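PDB 3OT5: UDP-N-acetylglucosamine 2-epimerase from Listeria monocytogenes, which probably interconverts UDP-N-acetylglucosamine and UDP-N-acetylmannosamine by inverting the configuration at C2 of the sugar. Local coordinates for residues A[218-232]-A[295-308]. Residues are numbered along the deposited sequence; the frame is centred on the assembly and turned at random.
Sequences LENLGDNRLILMTAH and FHNFLRKSYLVFTD
Two neighbouring parallel strands of a Rossmann-like sheet, 225-229 and 304-307, pair here, and helix 295-301, which leads into the second, packs against the first. The ladder runs from Y303 N to L226 O (2.7 Å), through L228, whose N and O bond L304 O and F306 N, to T230 N on F306 O. On the helix-facing side, L228 CD2 meets F295 CE1 at 3.4 Å; L299 CD1 touches the same methyl, with F298 CB a little farther off. T230 CG2 reaches the F295 ring too, and T230 OG1 accepts a hydrogen bond from T307 OG1 (2.8 Å). L218 CD1 sits over one F298 face, 3.8 Å from the centroid. On the sheet's other side, I227 CG2 touches the F306 edge. At the start of strand 225-229, R225 CD lies over one Y303 face, toward the rim; a bend at chi3 (-66°) carries the guanidinium over that face, tilted 63°, as cation-pi partner, while D257 and the L359 carbonyl also hold it. Past the strand ends, D308 OD1 takes H232 N on its syn lone pair (3.0 Å); OD2, less surely placed, binds R233 N and N236 ND2. The two strands are the middle pair of a 3-2-1-4-5-6 parallel sheet, the Rossmann-type domain of GT-B-like epimerases.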
ATOM      1  N   LEU A 218     -20.171   3.858  12.009  1.00 59.12           N
ATOM      2  CA  LEU A 218     -19.365   5.017  12.324  1.00 59.66           C
ATOM      3  C   LEU A 218     -20.254   6.130  12.862  1.00 63.79           C
ATOM      4  O   LEU A 218     -19.839   6.882  13.739  1.00 64.46           O
ATOM      5  CB  LEU A 218     -18.584   5.460  11.093  1.00 58.77           C
ATOM      6  CG  LEU A 218     -17.548   4.424  10.639  1.00 55.54           C
ATOM      7  CD1 LEU A 218     -16.851   4.859   9.358  1.00 54.31           C
ATOM      8  CD2 LEU A 218     -16.535   4.185  11.744  1.00 50.85           C
ATOM      9  N   GLU A 219     -21.491   6.193  12.362  1.00 67.24           N
ATOM     10  CA  GLU A 219     -22.465   7.199  12.789  1.00 71.58           C
ATOM     11  C   GLU A 219     -23.063   6.857  14.155  1.00 72.58           C
ATOM     12  O   GLU A 219     -23.410   7.750  14.924  1.00 75.19           O
ATOM     13  CB  GLU A 219     -23.583   7.357  11.744  1.00 74.20           C
ATOM     14  CG  GLU A 219     -23.088   7.855  10.373  1.00 76.86           C
ATOM     15  CD  GLU A 219     -24.200   7.956   9.326  1.00 84.03           C
ATOM     16  OE1 GLU A 219     -23.907   8.372   8.176  1.00 85.90           O
ATOM     17  OE2 GLU A 219     -25.361   7.624   9.652  1.00 86.94           O
ATOM     18  N   ASN A 220     -23.192   5.568  14.454  1.00 70.59           N
ATOM     19  CA  ASN A 220     -23.729   5.147  15.745  1.00 71.21           C
ATOM     20  C   ASN A 220     -22.619   4.953  16.767  1.00 68.83           C
ATOM     21  O   ASN A 220     -22.881   4.624  17.916  1.00 68.31           O
ATOM     22  CB  ASN A 220     -24.531   3.855  15.600  1.00 70.93           C
ATOM     23  CG  ASN A 220     -25.774   4.029  14.739  1.00 75.82           C
ATOM     24  OD1 ASN A 220     -26.028   5.108  14.201  1.00 76.67           O
ATOM     25  ND2 ASN A 220     -26.561   2.966  14.616  1.00 80.88           N
ATOM     26  N   LEU A 221     -21.381   5.195  16.343  1.00 66.76           N
ATOM     27  CA  LEU A 221     -20.213   5.001  17.199  1.00 65.33           C
ATOM     28  C   LEU A 221     -20.297   5.823  18.497  1.00 67.46           C
ATOM     29  O   LEU A 221     -20.025   5.311  19.586  1.00 67.19           O
ATOM     30  CB  LEU A 221     -18.933   5.333  16.416  1.00 62.97           C
ATOM     31  CG  LEU A 221     -17.617   4.811  16.996  1.00 61.11           C
ATOM     32  CD1 LEU A 221     -17.646   3.292  17.022  1.00 55.42           C
ATOM     33  CD2 LEU A 221     -16.422   5.294  16.191  1.00 60.16           C
ATOM     34  N   GLY A 222     -20.692   7.087  18.381  1.00 69.74           N
ATOM     35  CA  GLY A 222     -20.803   7.963  19.549  1.00 71.72           C
ATOM     36  C   GLY A 222     -19.440   8.250  20.151  1.00 70.57           C
ATOM     37  O   GLY A 222     -18.509   8.610  19.433  1.00 70.06           O
ATOM     38  N   ASP A 223     -19.319   8.082  21.464  1.00 71.22           N
ATOM     39  CA  ASP A 223     -18.052   8.320  22.164  1.00 71.03           C
ATOM     40  C   ASP A 223     -17.171   7.063  22.224  1.00 67.79           C
ATOM     41  O   ASP A 223     -16.062   7.110  22.752  1.00 68.74           O
ATOM     42  CB  ASP A 223     -18.309   8.829  23.591  1.00 74.31           C
ATOM     43  CG  ASP A 223     -19.020  10.183  23.626  1.00 78.48           C
ATOM     44  OD1 ASP A 223     -19.615  10.501  24.681  1.00 82.32           O
ATOM     45  OD2 ASP A 223     -18.997  10.924  22.613  1.00 78.00           O
ATOM     46  N   ASN A 224     -17.658   5.947  21.683  1.00 64.70           N
ATOM     47  CA  ASN A 224     -16.893   4.694  21.696  1.00 61.01           C
ATOM     48  C   ASN A 224     -15.658   4.689  20.832  1.00 57.87           C
ATOM     49  O   ASN A 224     -15.608   5.327  19.786  1.00 56.40           O
ATOM     50  CB  ASN A 224     -17.766   3.513  21.279  1.00 59.58           C
ATOM     51  CG  ASN A 224     -18.763   3.139  22.330  1.00 60.64           C
ATOM     52  OD1 ASN A 224     -18.546   3.390  23.511  1.00 61.47           O
ATOM     53  ND2 ASN A 224     -19.846   2.499  21.920  1.00 58.91           N
ATOM     54  N   ARG A 225     -14.676   3.912  21.277  1.00 56.41           N
ATOM     55  CA  ARG A 225     -13.412   3.767  20.576  1.00 54.08           C
ATOM     56  C   ARG A 225     -13.482   2.583  19.628  1.00 51.62           C
ATOM     57  O   ARG A 225     -13.687   1.439  20.036  1.00 50.96           O
ATOM     58  CB  ARG A 225     -12.287   3.628  21.585  1.00 54.36           C
ATOM     59  CG  ARG A 225     -12.158   4.891  22.416  1.00 56.74           C
ATOM     60  CD  ARG A 225     -11.134   4.773  23.495  1.00 58.78           C
ATOM     61  NE  ARG A 225     -11.500   3.794  24.516  1.00 55.53           N
ATOM     62  CZ  ARG A 225     -10.693   3.449  25.507  1.00 53.85           C
ATOM     63  NH1 ARG A 225      -9.490   4.007  25.597  1.00 55.96           N
ATOM     64  NH2 ARG A 225     -11.077   2.548  26.395  1.00 55.50           N
ATOM     65  N   LEU A 226     -13.314   2.888  18.349  1.00 49.36           N
ATOM     66  CA  LEU A 226     -13.386   1.901  17.301  1.00 46.81           C
ATOM     67  C   LEU A 226     -12.101   1.084  17.166  1.00 45.64           C
ATOM     68  O   LEU A 226     -11.005   1.631  17.002  1.00 45.14           O
ATOM     69  CB  LEU A 226     -13.714   2.601  15.972  1.00 45.86           C
ATOM     70  CG  LEU A 226     -13.721   1.771  14.676  1.00 45.58           C
ATOM     71  CD1 LEU A 226     -14.647   0.570  14.781  1.00 45.62           C
ATOM     72  CD2 LEU A 226     -14.118   2.650  13.495  1.00 43.03           C
ATOM     73  N   ILE A 227     -12.249  -0.232  17.273  1.00 44.40           N
ATOM     74  CA  ILE A 227     -11.147  -1.145  17.080  1.00 43.45           C
ATOM     75  C   ILE A 227     -11.446  -1.858  15.771  1.00 41.70           C
ATOM     76  O   ILE A 227     -12.527  -2.412  15.592  1.00 42.90           O
ATOM     77  CB  ILE A 227     -11.023  -2.194  18.141  1.00 44.12           C
ATOM     78  CG1 ILE A 227     -10.745  -1.560  19.506  1.00 46.93           C
ATOM     79  CG2 ILE A 227      -9.875  -3.161  17.749  1.00 45.02           C
ATOM     80  CD1 ILE A 227     -10.727  -2.558  20.621  1.00 49.50           C
ATOM     81  N   LEU A 228     -10.491  -1.835  14.864  1.00 40.15           N
ATOM     82  CA  LEU A 228     -10.651  -2.470  13.570  1.00 40.49           C
ATOM     83  C   LEU A 228      -9.700  -3.655  13.513  1.00 40.68           C
ATOM     84  O   LEU A 228      -8.567  -3.568  13.994  1.00 41.50           O
ATOM     85  CB  LEU A 228     -10.326  -1.448  12.481  1.00 40.08           C
ATOM     86  CG  LEU A 228     -10.478  -1.790  11.004  1.00 42.05           C
ATOM     87  CD1 LEU A 228     -11.892  -2.226  10.669  1.00 40.69           C
ATOM     88  CD2 LEU A 228     -10.080  -0.557  10.184  1.00 42.55           C
ATOM     89  N   MET A 229     -10.167  -4.774  12.972  1.00 40.87           N
ATOM     90  CA  MET A 229      -9.339  -5.967  12.851  1.00 42.09           C
ATOM     91  C   MET A 229      -9.423  -6.593  11.455  1.00 43.16           C
ATOM     92  O   MET A 229     -10.488  -6.633  10.851  1.00 42.81           O
ATOM     93  CB  MET A 229      -9.766  -7.020  13.859  1.00 43.35           C
ATOM     94  CG  MET A 229      -8.952  -8.292  13.751  1.00 45.90           C
ATOM     95  SD  MET A 229      -9.495  -9.545  14.888  1.00 51.03           S
ATOM     96  CE  MET A 229      -8.434 -10.905  14.385  1.00 55.77           C
ATOM     97  N   THR A 230      -8.283  -7.053  10.952  1.00 43.23           N
ATOM     98  CA  THR A 230      -8.211  -7.745   9.667  1.00 44.14           C
ATOM     99  C   THR A 230      -7.071  -8.745   9.761  1.00 44.71           C
ATOM    100  O   THR A 230      -6.059  -8.497  10.425  1.00 44.35           O
ATOM    101  CB  THR A 230      -7.976  -6.814   8.468  1.00 43.34           C
ATOM    102  OG1 THR A 230      -6.732  -6.113   8.620  1.00 47.66           O
ATOM    103  CG2 THR A 230      -9.103  -5.811   8.334  1.00 46.07           C
ATOM    104  N   ALA A 231      -7.264  -9.886   9.124  1.00 45.37           N
ATOM    105  CA  ALA A 231      -6.283 -10.935   9.097  1.00 47.24           C
ATOM    106  C   ALA A 231      -6.483 -11.686   7.797  1.00 48.36           C
ATOM    107  O   ALA A 231      -7.556 -12.258   7.568  1.00 49.35           O
ATOM    108  CB  ALA A 231      -6.466 -11.864  10.290  1.00 48.00           C
ATOM    109  N   HIS A 232      -5.479 -11.653   6.927  1.00 48.36           N
ATOM    110  CA  HIS A 232      -5.574 -12.355   5.646  1.00 50.67           C
ATOM    111  C   HIS A 232      -4.404 -13.314   5.364  1.00 50.41           C
ATOM    112  O   HIS A 232      -4.406 -13.997   4.350  1.00 51.23           O
ATOM    113  CB  HIS A 232      -5.734 -11.338   4.501  1.00 50.68           C
ATOM    114  CG  HIS A 232      -7.024 -10.579   4.556  1.00 57.57           C
ATOM    115  ND1 HIS A 232      -8.162 -10.996   3.898  1.00 65.39           N
ATOM    116  CD2 HIS A 232      -7.363  -9.443   5.212  1.00 61.27           C
ATOM    117  CE1 HIS A 232      -9.145 -10.146   4.140  1.00 64.83           C
ATOM    118  NE2 HIS A 232      -8.688  -9.195   4.936  1.00 63.64           N
ATOM    119  N   PHE A 295     -12.247   1.022   3.733  1.00 50.89           N
ATOM    120  CA  PHE A 295     -11.340   0.685   4.806  1.00 48.65           C
ATOM    121  C   PHE A 295     -10.531   1.895   5.260  1.00 47.81           C
ATOM    122  O   PHE A 295     -10.366   2.108   6.462  1.00 46.87           O
ATOM    123  CB  PHE A 295     -10.408  -0.452   4.392  1.00 49.05           C
ATOM    124  CG  PHE A 295      -9.587  -0.972   5.521  1.00 49.12           C
ATOM    125  CD1 PHE A 295     -10.089  -1.955   6.356  1.00 51.32           C
ATOM    126  CD2 PHE A 295      -8.330  -0.460   5.775  1.00 50.95           C
ATOM    127  CE1 PHE A 295      -9.342  -2.426   7.412  1.00 54.70           C
ATOM    128  CE2 PHE A 295      -7.580  -0.923   6.832  1.00 51.12           C
ATOM    129  CZ  PHE A 295      -8.081  -1.905   7.653  1.00 52.54           C
ATOM    130  N   HIS A 296     -10.009   2.686   4.323  1.00 48.08           N
ATOM    131  CA  HIS A 296      -9.256   3.873   4.725  1.00 47.66           C
ATOM    132  C   HIS A 296     -10.133   4.790   5.577  1.00 47.23           C
ATOM    133  O   HIS A 296      -9.669   5.377   6.560  1.00 45.41           O
ATOM    134  CB  HIS A 296      -8.689   4.674   3.539  1.00 49.01           C
ATOM    135  CG  HIS A 296      -7.641   3.946   2.752  1.00 50.02           C
ATOM    136  ND1 HIS A 296      -7.449   4.148   1.402  1.00 52.34           N
ATOM    137  CD2 HIS A 296      -6.768   2.975   3.114  1.00 49.68           C
ATOM    138  CE1 HIS A 296      -6.470   3.368   0.977  1.00 52.06           C
ATOM    139  NE2 HIS A 296      -6.045   2.640   1.995  1.00 47.96           N
ATOM    140  N   ASN A 297     -11.399   4.908   5.191  1.00 47.10           N
ATOM    141  CA  ASN A 297     -12.351   5.745   5.917  1.00 48.44           C
ATOM    142  C   ASN A 297     -12.681   5.210   7.318  1.00 47.98           C
ATOM    143  O   ASN A 297     -12.882   5.994   8.250  1.00 47.69           O
ATOM    144  CB  ASN A 297     -13.573   5.992   5.045  1.00 50.30           C
ATOM    145  CG  ASN A 297     -13.245   6.900   3.852  1.00 51.70           C
ATOM    146  OD1 ASN A 297     -13.196   8.130   3.986  1.00 49.46           O
ATOM    147  ND2 ASN A 297     -13.056   6.299   2.686  1.00 50.15           N
ATOM    148  N   PHE A 298     -12.710   3.888   7.475  1.00 47.19           N
ATOM    149  CA  PHE A 298     -12.929   3.288   8.796  1.00 48.23           C
ATOM    150  C   PHE A 298     -11.692   3.491   9.619  1.00 49.36           C
ATOM    151  O   PHE A 298     -11.742   3.843  10.793  1.00 49.63           O
ATOM    152  CB  PHE A 298     -13.235   1.791   8.707  1.00 47.27           C
ATOM    153  CG  PHE A 298     -14.689   1.483   8.580  1.00 48.12           C
ATOM    154  CD1 PHE A 298     -15.394   1.019   9.684  1.00 50.32           C
ATOM    155  CD2 PHE A 298     -15.362   1.691   7.391  1.00 49.66           C
ATOM    156  CE1 PHE A 298     -16.732   0.735   9.602  1.00 52.97           C
ATOM    157  CE2 PHE A 298     -16.712   1.412   7.289  1.00 53.40           C
ATOM    158  CZ  PHE A 298     -17.403   0.934   8.402  1.00 56.13           C
ATOM    159  N   LEU A 299     -10.570   3.280   8.960  1.00 51.10           N
ATOM    160  CA  LEU A 299      -9.273   3.410   9.566  1.00 51.88           C
ATOM    161  C   LEU A 299      -9.159   4.796  10.183  1.00 54.73           C
ATOM    162  O   LEU A 299      -8.743   4.939  11.337  1.00 55.77           O
ATOM    163  CB  LEU A 299      -8.212   3.184   8.482  1.00 51.74           C
ATOM    164  CG  LEU A 299      -6.809   2.767   8.869  1.00 51.62           C
ATOM    165  CD1 LEU A 299      -6.874   1.453   9.658  1.00 51.21           C
ATOM    166  CD2 LEU A 299      -5.964   2.616   7.626  1.00 49.15           C
ATOM    167  N   ARG A 300      -9.584   5.820   9.447  1.00 57.85           N
ATOM    168  CA  ARG A 300      -9.489   7.196   9.952  1.00 60.14           C
ATOM    169  C   ARG A 300     -10.139   7.422  11.310  1.00 61.31           C
ATOM    170  O   ARG A 300      -9.602   8.173  12.134  1.00 63.25           O
ATOM    171  CB  ARG A 300     -10.059   8.207   8.951  1.00 62.71           C
ATOM    172  CG  ARG A 300     -10.026   9.639   9.492  1.00 67.01           C
ATOM    173  CD  ARG A 300     -10.352  10.671   8.458  1.00 71.77           C
ATOM    174  NE  ARG A 300     -10.311  12.015   9.026  1.00 77.33           N
ATOM    175  CZ  ARG A 300      -9.209  12.751   9.167  1.00 80.26           C
ATOM    176  NH1 ARG A 300      -9.296  13.966   9.697  1.00 82.98           N
ATOM    177  NH2 ARG A 300      -8.018  12.286   8.788  1.00 79.88           N
ATOM    178  N   LYS A 301     -11.293   6.794  11.545  1.00 61.20           N
ATOM    179  CA  LYS A 301     -12.008   6.962  12.814  1.00 61.10           C
ATOM    180  C   LYS A 301     -11.636   5.894  13.848  1.00 58.36           C
ATOM    181  O   LYS A 301     -12.162   5.881  14.958  1.00 59.40           O
ATOM    182  CB  LYS A 301     -13.523   6.962  12.556  1.00 63.60           C
ATOM    183  CG  LYS A 301     -14.400   7.239  13.789  1.00 67.05           C
ATOM    184  CD  LYS A 301     -14.039   8.567  14.475  1.00 73.05           C
ATOM    185  CE  LYS A 301     -14.935   8.849  15.684  1.00 75.19           C
ATOM    186  NZ  LYS A 301     -14.537  10.095  16.388  1.00 79.60           N
ATOM    187  N   SER A 302     -10.707   5.015  13.493  1.00 54.56           N
ATOM    188  CA  SER A 302     -10.282   3.943  14.386  1.00 51.89           C
ATOM    189  C   SER A 302      -9.335   4.429  15.488  1.00 51.95           C
ATOM    190  O   SER A 302      -8.555   5.365  15.292  1.00 51.68           O
ATOM    191  CB  SER A 302      -9.613   2.835  13.577  1.00 50.20           C
ATOM    192  OG  SER A 302     -10.506   2.334  12.596  1.00 48.41           O
ATOM    193  N   TYR A 303      -9.430   3.793  16.648  1.00 50.21           N
ATOM    194  CA  TYR A 303      -8.588   4.115  17.782  1.00 50.35           C
ATOM    195  C   TYR A 303      -7.343   3.248  17.663  1.00 48.50           C
ATOM    196  O   TYR A 303      -6.244   3.674  18.002  1.00 49.40           O
ATOM    197  CB  TYR A 303      -9.328   3.839  19.093  1.00 51.86           C
ATOM    198  CG  TYR A 303      -8.602   4.260  20.349  1.00 52.47           C
ATOM    199  CD1 TYR A 303      -8.667   5.572  20.807  1.00 54.08           C
ATOM    200  CD2 TYR A 303      -7.886   3.336  21.110  1.00 55.71           C
ATOM    201  CE1 TYR A 303      -8.012   5.966  21.982  1.00 53.28           C
ATOM    202  CE2 TYR A 303      -7.230   3.719  22.288  1.00 54.53           C
ATOM    203  CZ  TYR A 303      -7.294   5.037  22.712  1.00 54.87           C
ATOM    204  OH  TYR A 303      -6.645   5.416  23.873  1.00 61.49           O
ATOM    205  N   LEU A 304      -7.518   2.024  17.184  1.00 45.15           N
ATOM    206  CA  LEU A 304      -6.386   1.136  17.005  1.00 44.24           C
ATOM    207  C   LEU A 304      -6.804   0.063  16.017  1.00 42.68           C
ATOM    208  O   LEU A 304      -7.994  -0.177  15.791  1.00 42.40           O
ATOM    209  CB  LEU A 304      -5.905   0.535  18.343  1.00 45.74           C
ATOM    210  CG  LEU A 304      -6.655  -0.650  18.949  1.00 44.83           C
ATOM    211  CD1 LEU A 304      -6.259  -1.893  18.184  1.00 43.14           C
ATOM    212  CD2 LEU A 304      -6.330  -0.856  20.422  1.00 48.36           C
ATOM    213  N   VAL A 305      -5.823  -0.567  15.402  1.00 42.84           N
ATOM    214  CA  VAL A 305      -6.103  -1.595  14.418  1.00 41.90           C
ATOM    215  C   VAL A 305      -5.191  -2.779  14.612  1.00 41.10           C
ATOM    216  O   VAL A 305      -4.010  -2.616  14.909  1.00 43.00           O
ATOM    217  CB  VAL A 305      -5.945  -1.041  12.972  1.00 41.06           C
ATOM    218  CG1 VAL A 305      -4.606  -0.385  12.794  1.00 44.01           C
ATOM    219  CG2 VAL A 305      -6.141  -2.162  11.908  1.00 44.13           C
ATOM    220  N   PHE A 306      -5.770  -3.967  14.503  1.00 41.46           N
ATOM    221  CA  PHE A 306      -5.048  -5.226  14.568  1.00 41.20           C
ATOM    222  C   PHE A 306      -5.006  -5.709  13.149  1.00 40.08           C
ATOM    223  O   PHE A 306      -6.043  -5.825  12.538  1.00 39.22           O
ATOM    224  CB  PHE A 306      -5.800  -6.314  15.332  1.00 41.80           C
ATOM    225  CG  PHE A 306      -5.846  -6.132  16.821  1.00 45.02           C
ATOM    226  CD1 PHE A 306      -4.773  -6.525  17.610  1.00 47.59           C
ATOM    227  CD2 PHE A 306      -7.004  -5.675  17.446  1.00 45.98           C
ATOM    228  CE1 PHE A 306      -4.831  -6.403  19.005  1.00 51.66           C
ATOM    229  CE2 PHE A 306      -7.072  -5.553  18.825  1.00 47.39           C
ATOM    230  CZ  PHE A 306      -5.981  -5.912  19.607  1.00 51.09           C
ATOM    231  N   THR A 307      -3.831  -6.048  12.636  1.00 40.23           N
ATOM    232  CA  THR A 307      -3.754  -6.510  11.276  1.00 39.30           C
ATOM    233  C   THR A 307      -2.504  -7.298  11.019  1.00 39.54           C
ATOM    234  O   THR A 307      -1.558  -7.271  11.806  1.00 40.20           O
ATOM    235  CB  THR A 307      -3.727  -5.298  10.289  1.00 39.23           C
ATOM    236  OG1 THR A 307      -3.969  -5.734   8.943  1.00 39.94           O
ATOM    237  CG2 THR A 307      -2.401  -4.584  10.361  1.00 35.66           C
ATOM    238  N   ASP A 308      -2.541  -8.062   9.943  1.00 39.49           N
ATOM    239  CA  ASP A 308      -1.375  -8.772   9.481  1.00 41.51           C
ATOM    240  C   ASP A 308      -1.110  -8.282   8.041  1.00 41.85           C
ATOM    241  O   ASP A 308      -0.313  -8.870   7.306  1.00 42.20           O
ATOM    242  CB  ASP A 308      -1.558 -10.282   9.551  1.00 42.90           C
ATOM    243  CG  ASP A 308      -2.648 -10.788   8.641  1.00 44.37           C
ATOM    244  OD1 ASP A 308      -3.216  -9.988   7.867  1.00 44.39           O
ATOM    245  OD2 ASP A 308      -2.924 -12.007   8.689  1.00 47.21           O
TER
HETATM  246  O   HOH W   1     -12.308   5.435  17.627  1.00 42.16           O